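Local coordinates for protein discoidin-2 (Dictyostelium discoideum, PDB 2VM9) that binds galactose and N-acetylgalactosamine as a trimeric, calcium-containing lectin and may take part in forming the spore coat, at residues A[24-37]-A[142-154]. Numbering follows the deposited sequence.
Sequences YNADHGVKNSILNF and NNHISLRWELYAL. With PO4 (phosphate ion), chain G.
A single beta bridge joins I34 to W149: W149 N donates to S33 O (2.8 Å) and L35 N donates to W149 O. The indole adds a weak bond at its edge, NE1 to S33 OG at 3.2 Å. A chi1 of 75° tucks S33 OG back over its own backbone, where it also donates to V30 O, lying in that carbonyl's plane on a lone pair. From I34, the bridged residue, a type II turn runs to F37, and the side chain of R148 lies alongside it. R148 CB, CG and CD pass I34 O at 3.5–3.6 Å, and a bend at chi3 (-73°) carries R148 NH1 to F37 O (2.9 Å), with the acceptor tilted from the guanidinium plane. NE reaches G80 O, while NH2 is held by R117 O and N118 OD1, so four bonds fix the group. The L35 side chain lies roughly perpendicular to those of E150 and Y152, L35 CB 3.9 Å from E150 CB and L35 CD2 3.7 Å from Y152 OH; E150 OE2 accepts from the amides of L11 and L151, and OE1 from that of A12. Elsewhere in the loop, H28 NE2 donates to a phosphate, probably from the crystallisation liquor, that R81 also binds. In this discoidin (F5/8 type C) beta-sandwich, the buried arginine, bonded largely to backbone carbonyls, thus ties strand 146-153 to the turn just ahead of calcium ligands N39 and S40.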
loop_
_atom_site.group_PDB
_atom_site.type_symbol
_atom_site.label_atom_id
_atom_site.label_comp_id
_atom_site.label_asym_id
_atom_site.label_seq_id
_atom_site.Cartn_x
_atom_site.Cartn_y
_atom_site.Cartn_z
ATOM N N TYR A 24 29.898 10.802 -6.728
ATOM C CA TYR A 24 31.335 10.899 -6.977
ATOM C C TYR A 24 31.925 9.514 -7.267
ATOM O O TYR A 24 32.764 9.339 -8.164
ATOM C CB TYR A 24 32.042 11.531 -5.784
ATOM C CG TYR A 24 33.392 12.004 -6.218
ATOM C CD1 TYR A 24 33.520 13.208 -6.924
ATOM C CD2 TYR A 24 34.530 11.253 -5.949
ATOM C CE1 TYR A 24 34.771 13.649 -7.371
ATOM C CE2 TYR A 24 35.797 11.685 -6.392
ATOM C CZ TYR A 24 35.894 12.872 -7.105
ATOM O OH TYR A 24 37.137 13.329 -7.524
ATOM N N ASN A 25 31.470 8.534 -6.485
ATOM C CA ASN A 25 31.565 7.114 -6.832
ATOM C C ASN A 25 30.684 6.390 -5.815
ATOM O O ASN A 25 29.966 7.029 -5.052
ATOM C CB ASN A 25 33.013 6.602 -6.784
ATOM C CG ASN A 25 33.690 6.872 -5.462
ATOM O OD1 ASN A 25 33.073 6.789 -4.398
ATOM N ND2 ASN A 25 34.980 7.200 -5.520
ATOM N N ALA A 26 30.693 5.061 -5.838
ATOM C CA ALA A 26 29.739 4.306 -5.000
ATOM C C ALA A 26 30.057 4.515 -3.527
ATOM O O ALA A 26 29.162 4.458 -2.692
ATOM C CB ALA A 26 29.752 2.796 -5.365
ATOM N N ASP A 27 31.334 4.751 -3.196
ATOM C CA ASP A 27 31.672 5.087 -1.818
ATOM C C ASP A 27 31.230 6.510 -1.375
ATOM O O ASP A 27 31.433 6.876 -0.230
ATOM C CB ASP A 27 33.162 4.859 -1.535
ATOM C CG ASP A 27 33.468 3.413 -1.230
ATOM O OD1 ASP A 27 32.663 2.772 -0.528
ATOM O OD2 ASP A 27 34.542 2.957 -1.677
ATOM N N HIS A 28 30.568 7.255 -2.270
ATOM C CA HIS A 28 29.937 8.541 -1.916
ATOM C C HIS A 28 28.437 8.514 -2.276
ATOM O O HIS A 28 27.822 9.570 -2.485
ATOM C CB HIS A 28 30.599 9.708 -2.691
ATOM C CG HIS A 28 32.047 9.925 -2.356
ATOM N ND1 HIS A 28 33.049 9.093 -2.808
ATOM C CD2 HIS A 28 32.668 10.929 -1.679
ATOM C CE1 HIS A 28 34.222 9.544 -2.381
ATOM N NE2 HIS A 28 34.018 10.655 -1.690
ATOM N N GLY A 29 27.843 7.315 -2.319
ATOM C CA GLY A 29 26.446 7.170 -2.785
ATOM C C GLY A 29 25.385 7.562 -1.769
ATOM O O GLY A 29 25.696 7.836 -0.597
ATOM N N VAL A 30 24.125 7.559 -2.208
ATOM C CA VAL A 30 23.002 7.918 -1.327
ATOM C C VAL A 30 22.882 6.997 -0.114
ATOM O O VAL A 30 22.303 7.383 0.890
ATOM C CB VAL A 30 21.635 7.946 -2.074
ATOM C CG1 VAL A 30 21.666 8.926 -3.260
ATOM C CG2 VAL A 30 21.226 6.533 -2.527
ATOM N N LYS A 31 23.450 5.788 -0.194
ATOM C CA LYS A 31 23.404 4.872 0.937
ATOM C C LYS A 31 24.179 5.469 2.144
ATOM O O LYS A 31 23.991 5.038 3.293
ATOM C CB LYS A 31 23.994 3.520 0.546
ATOM C CG LYS A 31 25.529 3.569 0.330
ATOM C CD LYS A 31 26.108 2.153 0.069
ATOM C CE LYS A 31 27.631 2.200 0.068
ATOM N NZ LYS A 31 28.184 2.434 1.478
ATOM N N ASN A 32 25.005 6.487 1.884
ATOM C CA ASN A 32 25.779 7.127 2.966
ATOM C C ASN A 32 25.170 8.468 3.396
ATOM O O ASN A 32 25.852 9.289 4.025
ATOM C CB ASN A 32 27.227 7.358 2.526
ATOM C CG ASN A 32 28.017 6.056 2.390
ATOM O OD1 ASN A 32 27.505 4.975 2.703
ATOM N ND2 ASN A 32 29.246 6.148 1.892
ATOM N N SER A 33 23.898 8.676 3.063
ATOM C CA SER A 33 23.315 10.012 3.202
ATOM C C SER A 33 22.414 10.213 4.415
ATOM O O SER A 33 21.895 11.307 4.599
ATOM C CB SER A 33 22.578 10.446 1.915
ATOM O OG SER A 33 21.322 9.778 1.767
ATOM N N ILE A 34 22.168 9.178 5.207
ATOM C CA ILE A 34 21.254 9.402 6.336
ATOM C C ILE A 34 21.805 10.439 7.326
ATOM O O ILE A 34 23.021 10.493 7.599
ATOM C CB ILE A 34 20.870 8.113 7.099
ATOM C CG1 ILE A 34 19.610 8.420 7.924
ATOM C CG2 ILE A 34 22.012 7.656 8.034
ATOM C CD1 ILE A 34 18.935 7.197 8.474
ATOM N N LEU A 35 20.903 11.250 7.865
ATOM C CA LEU A 35 21.235 12.203 8.930
ATOM C C LEU A 35 22.094 11.523 9.988
ATOM O O LEU A 35 21.768 10.393 10.424
ATOM C CB LEU A 35 19.943 12.711 9.579
ATOM C CG LEU A 35 20.090 14.051 10.301
ATOM C CD1 LEU A 35 20.240 15.196 9.279
ATOM C CD2 LEU A 35 18.872 14.258 11.178
ATOM N N ASN A 36 23.185 12.195 10.380
ATOM C CA ASN A 36 24.122 11.728 11.424
ATOM C C ASN A 36 24.936 10.469 11.063
ATOM O O ASN A 36 25.617 9.868 11.923
ATOM C CB ASN A 36 23.394 11.544 12.766
ATOM C CG ASN A 36 22.940 12.861 13.368
ATOM O OD1 ASN A 36 23.689 13.841 13.377
ATOM N ND2 ASN A 36 21.718 12.885 13.892
ATOM N N PHE A 37 24.864 10.078 9.793
ATOM C CA PHE A 37 25.659 8.962 9.308
ATOM C C PHE A 37 27.109 9.173 9.680
ATOM O O PHE A 37 27.675 10.244 9.438
ATOM C CB PHE A 37 25.564 8.776 7.783
ATOM C CG PHE A 37 26.443 7.645 7.287
ATOM C CD1 PHE A 37 26.104 6.314 7.530
ATOM C CD2 PHE A 37 27.632 7.908 6.637
ATOM C CE1 PHE A 37 26.976 5.255 7.109
ATOM C CE2 PHE A 37 28.484 6.878 6.209
ATOM C CZ PHE A 37 28.150 5.554 6.429
ATOM N N ASN A 142 29.266 24.589 -0.371
ATOM C CA ASN A 142 30.637 24.874 0.039
ATOM C C ASN A 142 31.467 23.682 -0.366
ATOM O O ASN A 142 31.260 22.583 0.159
ATOM C CB ASN A 142 30.767 25.072 1.558
ATOM C CG ASN A 142 32.220 25.232 1.966
ATOM O OD1 ASN A 142 32.609 24.630 2.908
ATOM N ND2 ASN A 142 32.939 26.087 1.372
ATOM N N ASN A 143 32.397 23.914 -1.292
ATOM C CA ASN A 143 33.367 22.915 -1.765
ATOM C C ASN A 143 32.838 21.774 -2.640
ATOM O O ASN A 143 33.439 21.445 -3.655
ATOM C CB ASN A 143 34.200 22.349 -0.600
ATOM C CG ASN A 143 35.255 23.361 -0.142
ATOM O OD1 ASN A 143 35.716 24.142 -0.961
ATOM N ND2 ASN A 143 35.624 23.353 1.138
ATOM N N HIS A 144 31.737 21.164 -2.231
ATOM C CA HIS A 144 31.158 20.062 -3.018
ATOM C C HIS A 144 29.710 19.877 -2.631
ATOM O O HIS A 144 29.334 20.206 -1.517
ATOM C CB HIS A 144 31.914 18.754 -2.729
ATOM C CG HIS A 144 31.815 17.757 -3.841
ATOM N ND1 HIS A 144 32.740 17.692 -4.860
ATOM C CD2 HIS A 144 30.884 16.816 -4.112
ATOM C CE1 HIS A 144 32.401 16.729 -5.700
ATOM N NE2 HIS A 144 31.267 16.193 -5.275
ATOM N N ILE A 145 28.914 19.321 -3.542
ATOM C CA ILE A 145 27.539 18.973 -3.229
ATOM C C ILE A 145 27.615 17.663 -2.424
ATOM O O ILE A 145 27.717 16.577 -2.985
ATOM C CB ILE A 145 26.706 18.806 -4.493
ATOM C CG1 ILE A 145 26.624 20.152 -5.233
ATOM C CG2 ILE A 145 25.302 18.265 -4.139
ATOM C CD1 ILE A 145 26.040 20.036 -6.665
ATOM N N SER A 146 27.595 17.813 -1.108
ATOM C CA SER A 146 27.674 16.695 -0.181
ATOM C C SER A 146 26.673 16.973 0.929
ATOM O O SER A 146 26.618 18.083 1.482
ATOM C CB SER A 146 29.096 16.552 0.412
ATOM O OG SER A 146 30.076 16.331 -0.605
ATOM N N LEU A 147 25.867 15.967 1.274
ATOM C CA LEU A 147 24.891 16.200 2.327
ATOM C C LEU A 147 24.474 14.907 2.994
ATOM O O LEU A 147 24.658 13.796 2.441
ATOM C CB LEU A 147 23.646 16.943 1.811
ATOM C CG LEU A 147 22.760 16.135 0.838
ATOM C CD1 LEU A 147 21.739 15.270 1.572
ATOM C CD2 LEU A 147 22.048 17.042 -0.147
ATOM N N ARG A 148 23.918 15.073 4.189
ATOM C CA ARG A 148 23.165 14.032 4.863
ATOM C C ARG A 148 21.796 14.640 5.165
ATOM O O ARG A 148 21.666 15.855 5.232
ATOM C CB ARG A 148 23.852 13.586 6.154
ATOM C CG ARG A 148 25.158 12.825 5.898
ATOM C CD ARG A 148 25.931 12.598 7.223
ATOM N NE ARG A 148 26.518 13.874 7.663
ATOM C CZ ARG A 148 27.089 14.073 8.851
ATOM N NH1 ARG A 148 27.160 13.070 9.743
ATOM N NH2 ARG A 148 27.563 15.281 9.171
ATOM N N TRP A 149 20.774 13.792 5.307
ATOM C CA TRP A 149 19.416 14.297 5.436
ATOM C C TRP A 149 18.476 13.253 5.999
ATOM O O TRP A 149 18.813 12.056 6.070
ATOM C CB TRP A 149 18.878 14.818 4.089
ATOM C CG TRP A 149 18.676 13.768 3.029
ATOM C CD1 TRP A 149 19.433 12.633 2.798
ATOM C CD2 TRP A 149 17.646 13.769 2.042
ATOM N NE1 TRP A 149 18.905 11.932 1.715
ATOM C CE2 TRP A 149 17.835 12.630 1.223
ATOM C CE3 TRP A 149 16.590 14.645 1.747
ATOM C CZ2 TRP A 149 16.977 12.327 0.152
ATOM C CZ3 TRP A 149 15.758 14.358 0.691
ATOM C CH2 TRP A 149 15.963 13.206 -0.109
ATOM N N GLU A 150 17.304 13.735 6.401
ATOM C CA GLU A 150 16.221 12.875 6.813
ATOM C C GLU A 150 14.921 13.556 6.419
ATOM O O GLU A 150 14.840 14.795 6.315
ATOM C CB GLU A 150 16.283 12.609 8.318
ATOM C CG GLU A 150 15.165 11.682 8.875
ATOM C CD GLU A 150 15.136 10.311 8.184
ATOM O OE1 GLU A 150 15.583 9.331 8.806
ATOM O OE2 GLU A 150 14.646 10.219 7.037
ATOM N N LEU A 151 13.918 12.730 6.150
ATOM C CA LEU A 151 12.593 13.206 5.789
ATOM C C LEU A 151 11.663 12.672 6.834
ATOM O O LEU A 151 11.697 11.467 7.115
ATOM C CB LEU A 151 12.210 12.611 4.428
ATOM C CG LEU A 151 12.875 13.278 3.221
ATOM C CD1 LEU A 151 12.756 12.388 2.006
ATOM C CD2 LEU A 151 12.262 14.701 2.962
ATOM N N TYR A 152 10.817 13.555 7.383
ATOM C CA TYR A 152 9.900 13.201 8.485
ATOM C C TYR A 152 8.468 13.213 7.968
ATOM O O TYR A 152 8.063 14.159 7.294
ATOM C CB TYR A 152 10.040 14.161 9.667
ATOM C CG TYR A 152 11.426 14.115 10.217
ATOM C CD1 TYR A 152 11.773 13.161 11.173
ATOM C CD2 TYR A 152 12.405 14.991 9.737
ATOM C CE1 TYR A 152 13.048 13.067 11.658
ATOM C CE2 TYR A 152 13.715 14.918 10.222
ATOM C CZ TYR A 152 14.016 13.968 11.199
ATOM O OH TYR A 152 15.265 13.837 11.693
ATOM N N ALA A 153 7.729 12.145 8.264
ATOM C CA ALA A 153 6.360 12.026 7.757
ATOM C C ALA A 153 5.411 11.695 8.907
ATOM O O ALA A 153 5.828 11.181 9.947
ATOM C CB ALA A 153 6.281 10.918 6.663
ATOM N N LEU A 154 4.124 11.984 8.721
ATOM C CA LEU A 154 3.151 11.519 9.704
ATOM C C LEU A 154 3.146 9.998 9.761
ATOM O O LEU A 154 3.294 9.355 8.744
ATOM C CB LEU A 154 1.746 11.975 9.325
ATOM C CG LEU A 154 1.518 13.484 9.358
ATOM C CD1 LEU A 154 0.080 13.788 8.903
ATOM C CD2 LEU A 154 1.792 14.007 10.780
HETATM P P PO4 G . 37.166 11.768 -0.674
HETATM O O1 PO4 G . 37.943 13.005 -1.095
HETATM O O2 PO4 G . 35.767 12.038 -0.670
HETATM O O3 PO4 G . 37.651 11.384 0.708
HETATM O O4 PO4 G . 37.549 10.629 -1.588
#